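Local coordinates for protein GENE 22 product (PDB 2XC8) that is of unknown function but shares its fold with a domain of a lactococcal phage receptor-binding protein, at residues C86-Q89 against G90-L94; H63-V66 against Q67-K70. All coordinates share one frame; numbering follows the deposited sequence.

Interaction 1: residues C86-Q89 against G90-L94; sequences CDYQ and GNERL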
# COMPACT_ATOMS: atom_id res chain seq x y z
N CYS B 86 7.62 6.77 -22.37
CA CYS B 86 6.18 6.78 -22.12
C CYS B 86 5.68 8.16 -21.74
O CYS B 86 6.30 8.87 -20.93
CB CYS B 86 5.83 5.76 -21.04
SG CYS B 86 5.68 4.08 -21.67
N ASP B 87 4.55 8.53 -22.33
CA ASP B 87 3.92 9.83 -22.13
C ASP B 87 2.47 9.66 -22.55
O ASP B 87 2.19 9.13 -23.63
CB ASP B 87 4.61 10.88 -23.01
CG ASP B 87 4.15 12.30 -22.71
OD1 ASP B 87 4.00 12.65 -21.52
OD2 ASP B 87 3.96 13.07 -23.67
N TYR B 88 1.54 10.09 -21.69
CA TYR B 88 0.13 10.02 -22.04
C TYR B 88 -0.20 11.06 -23.11
O TYR B 88 0.14 12.23 -22.96
CB TYR B 88 -0.75 10.21 -20.80
CG TYR B 88 -2.22 10.24 -21.14
CD1 TYR B 88 -2.90 9.08 -21.50
CD2 TYR B 88 -2.92 11.45 -21.13
CE1 TYR B 88 -4.24 9.11 -21.82
CE2 TYR B 88 -4.27 11.49 -21.45
CZ TYR B 88 -4.92 10.32 -21.80
OH TYR B 88 -6.26 10.36 -22.12
N GLN B 89 -0.87 10.62 -24.17
CA GLN B 89 -1.06 11.47 -25.36
C GLN B 89 -2.50 11.77 -25.80
O GLN B 89 -2.76 12.79 -26.43
CB GLN B 89 -0.31 10.87 -26.57
CG GLN B 89 -0.55 9.37 -26.80
CD GLN B 89 -0.01 8.89 -28.14
OE1 GLN B 89 0.75 7.92 -28.20
NE2 GLN B 89 -0.40 9.56 -29.22
N GLY B 90 -3.43 10.88 -25.44
CA GLY B 90 -4.85 11.07 -25.77
C GLY B 90 -5.68 12.33 -25.52
O GLY B 90 -5.26 13.23 -24.78
N ASN B 91 -6.86 12.36 -26.14
CA ASN B 91 -7.85 13.44 -26.02
C ASN B 91 -8.43 13.56 -24.62
O ASN B 91 -8.73 14.66 -24.15
CB ASN B 91 -8.99 13.21 -27.02
CG ASN B 91 -10.06 14.30 -26.96
OD1 ASN B 91 -9.76 15.49 -26.89
ND2 ASN B 91 -11.32 13.88 -27.00
N GLU B 92 -8.61 12.41 -23.97
CA GLU B 92 -9.25 12.36 -22.66
C GLU B 92 -8.43 13.05 -21.58
O GLU B 92 -7.19 13.09 -21.65
CB GLU B 92 -9.57 10.91 -22.27
CG GLU B 92 -10.63 10.27 -23.16
CD GLU B 92 -11.04 8.88 -22.72
OE1 GLU B 92 -10.80 8.52 -21.54
OE2 GLU B 92 -11.61 8.14 -23.55
N ARG B 93 -9.09 13.66 -20.63
CA ARG B 93 -8.46 14.31 -19.52
C ARG B 93 -7.73 13.33 -18.62
O ARG B 93 -8.27 12.45 -18.07
CB ARG B 93 -9.48 15.11 -18.73
CG ARG B 93 -8.86 15.94 -17.66
CD ARG B 93 -9.82 16.65 -16.77
NE ARG B 93 -9.08 17.13 -15.62
CZ ARG B 93 -9.59 17.75 -14.58
NH1 ARG B 93 -10.88 17.99 -14.51
NH2 ARG B 93 -8.81 18.14 -13.60
N LEU B 94 -6.44 13.56 -18.47
CA LEU B 94 -5.65 12.74 -17.61
C LEU B 94 -5.84 13.18 -16.18
O LEU B 94 -5.68 14.31 -15.84
CB LEU B 94 -4.18 12.73 -18.00
CG LEU B 94 -3.18 11.99 -17.14
CD1 LEU B 94 -3.20 10.53 -17.27
CD2 LEU B 94 -1.86 12.47 -17.50

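Interaction 2: residues H63-V66 against Q67-K70; sequences HMNV and QTKK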
# COMPACT_ATOMS: atom_id res chain seq x y z
N HIS B 63 -7.62 8.27 -16.90
CA HIS B 63 -8.13 9.40 -17.68
C HIS B 63 -9.64 9.34 -17.83
O HIS B 63 -10.25 8.28 -17.69
CB HIS B 63 -7.45 9.44 -19.05
CG HIS B 63 -7.43 8.13 -19.76
ND1 HIS B 63 -8.48 7.68 -20.53
CD2 HIS B 63 -6.49 7.15 -19.80
CE1 HIS B 63 -8.19 6.49 -21.02
NE2 HIS B 63 -6.99 6.14 -20.59
N MSE B 64 -10.24 10.50 -18.12
CA MSE B 64 -11.69 10.62 -18.22
C MSE B 64 -12.16 11.32 -19.49
O MSE B 64 -11.56 12.31 -19.92
CB MSE B 64 -12.23 11.39 -17.01
CG MSE B 64 -13.75 11.48 -16.95
SE MSE B 64 -14.37 12.87 -15.74
CE MSE B 64 -13.64 12.17 -14.08
N ASN B 65 -13.23 10.80 -20.08
CA ASN B 65 -13.82 11.46 -21.24
C ASN B 65 -14.73 12.48 -20.58
O ASN B 65 -15.70 12.10 -19.91
CB ASN B 65 -14.61 10.47 -22.10
CG ASN B 65 -15.33 11.14 -23.27
OD1 ASN B 65 -16.10 12.09 -23.10
ND2 ASN B 65 -15.09 10.64 -24.48
N VAL B 66 -14.43 13.76 -20.74
CA VAL B 66 -15.14 14.83 -20.03
C VAL B 66 -16.62 14.98 -20.41
O VAL B 66 -17.41 15.50 -19.62
CB VAL B 66 -14.41 16.21 -20.13
CG1 VAL B 66 -13.10 16.18 -19.36
CG2 VAL B 66 -14.19 16.62 -21.59
N GLN B 67 -16.98 14.53 -21.61
CA GLN B 67 -18.37 14.61 -22.07
C GLN B 67 -19.22 13.41 -21.64
O GLN B 67 -20.37 13.59 -21.24
CB GLN B 67 -18.43 14.82 -23.59
CG GLN B 67 -18.29 16.28 -23.99
CD GLN B 67 -18.21 16.49 -25.49
OE1 GLN B 67 -18.71 15.68 -26.28
NE2 GLN B 67 -17.58 17.58 -25.90
N THR B 68 -18.66 12.21 -21.72
CA THR B 68 -19.37 10.99 -21.32
C THR B 68 -19.18 10.69 -19.83
O THR B 68 -19.95 9.92 -19.24
CB THR B 68 -18.95 9.76 -22.15
OG1 THR B 68 -17.61 9.37 -21.81
CG2 THR B 68 -19.03 10.05 -23.64
N LYS B 69 -18.17 11.31 -19.25
CA LYS B 69 -17.73 11.09 -17.86
C LYS B 69 -17.17 9.71 -17.57
O LYS B 69 -16.95 9.39 -16.45
CB LYS B 69 -18.82 11.38 -16.82
CG LYS B 69 -19.27 12.82 -16.62
CD LYS B 69 -20.18 12.91 -15.35
CE LYS B 69 -21.66 13.05 -15.62
NZ LYS B 69 -22.58 12.04 -15.06
N LYS B 70 -16.96 8.92 -18.60
CA LYS B 70 -16.36 7.59 -18.49
C LYS B 70 -14.88 7.68 -18.09
O LYS B 70 -14.09 8.34 -18.77
CB LYS B 70 -16.50 6.84 -19.82
CG LYS B 70 -15.99 5.40 -19.80
CD LYS B 70 -15.83 4.85 -21.22
CE LYS B 70 -15.39 3.39 -21.19
NZ LYS B 70 -15.19 2.85 -22.57

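Interaction 1: residues C86-Q89 against G90-L94
The hydroxyl of Tyr88 reaches four residues ahead and gives its proton to the backbone carbonyl of Glu92, with OH and O 2.9 Å apart. The approach is bent: the C=O...OH angle is 107°, and the donor stands well above the carbonyl plane. The same oxygen lies in the plane of the ring at its edge, 3.3 Å from Tyr88 CE2. The ring gets there because CG is anti to the backbone N (chi1 176°), which carries the ring across the loop toward Glu92 and Leu94. Both faces meet the following residues. Leu94 lays CD1 over one of them, 4.2 Å from the ring centroid, in a CH-pi contact, while its CB packs 3.6 Å from Tyr88 CD2. Over the opposite face, near the centre, sits Gly90 N, 3.9 Å above the plane. Of the Glu92 side chain it is CB that lies beside the hydroxyl; its carboxylate runs on to His63, where OE1 is hydrogen-bonded to ND1. At the near end of the segment Cys86 is held by its disulfide to Cys76. The arrangement is that of a surface loop wrapped round an aromatic ring just before the chain enters strand 93-103 of the mixed sheet.

Interaction 2: residues H63-V66 against Q67-K70
Asn65 OD1 takes two backbone N-H groups from the turn that follows it. Gln67 N, 3.0 Å from OD1, comes in the plane of the amide carbonyl but with a bent N-H (131°). Thr68 N, 2.9 Å from OD1, has a nearly straight N-H (167°) yet stands above that plane. Two donors in different directions should hold the amide against rotation, and CG anti to the backbone N (chi1 176°) puts the amide beside the carbonyl carbon, on the side of the turn. Thr68 crosses this side chain at about a right angle, its OG1 packed 3.2 Å from Asn65 CB.

The backbone of Asn65 is tied as well. Its N donates to Lys70 O at 2.9 Å, while its own O receives Lys69 N in a short but bent and therefore weak bond. Lys70 O also meets Met64 CA, 3.4 Å away, in a CA-H...O contact.

Further out, Thr68 OG1 accepts a long, weak bond from Lys70 N, in the manner of an ST turn. The selenomethionine Met64 passes its CG by Lys70 O at 3.6 Å and packs against Phe39 of strand 37-47.

Val66, Gln67 and Thr68 have right-handed helical backbone angles, and Lys69 then turns left-handed to send the chain back. This is a hairpin loop of four residues between the hydrogen-bonded Asn65 and Lys70, opened by an Asx turn and joining antiparallel strands 56-64 and 71-79.

In the fold
From the N terminus, the chain starts with strand 2-8 at the edge of the mixed sheet, then makes the antiparallel sheet that includes strand 37-47. It next runs up strand 56-64 to interaction 2, which closes the hairpin and sends it back along strand 71-79. After the short strand 84-85 comes interaction 1, closing the loop that leads into strand 93-103. The two loops follow in series and neither encloses the other, yet they end up side by side, about 12 Å between centres, because strands 93-103 and 56-64 are antiparallel neighbours. Arg93 O and Met64 N, 2.8 Å apart, probably form a hydrogen bond there. They meet at the end of that sheet where strand 56-64 finishes and strand 93-103 begins.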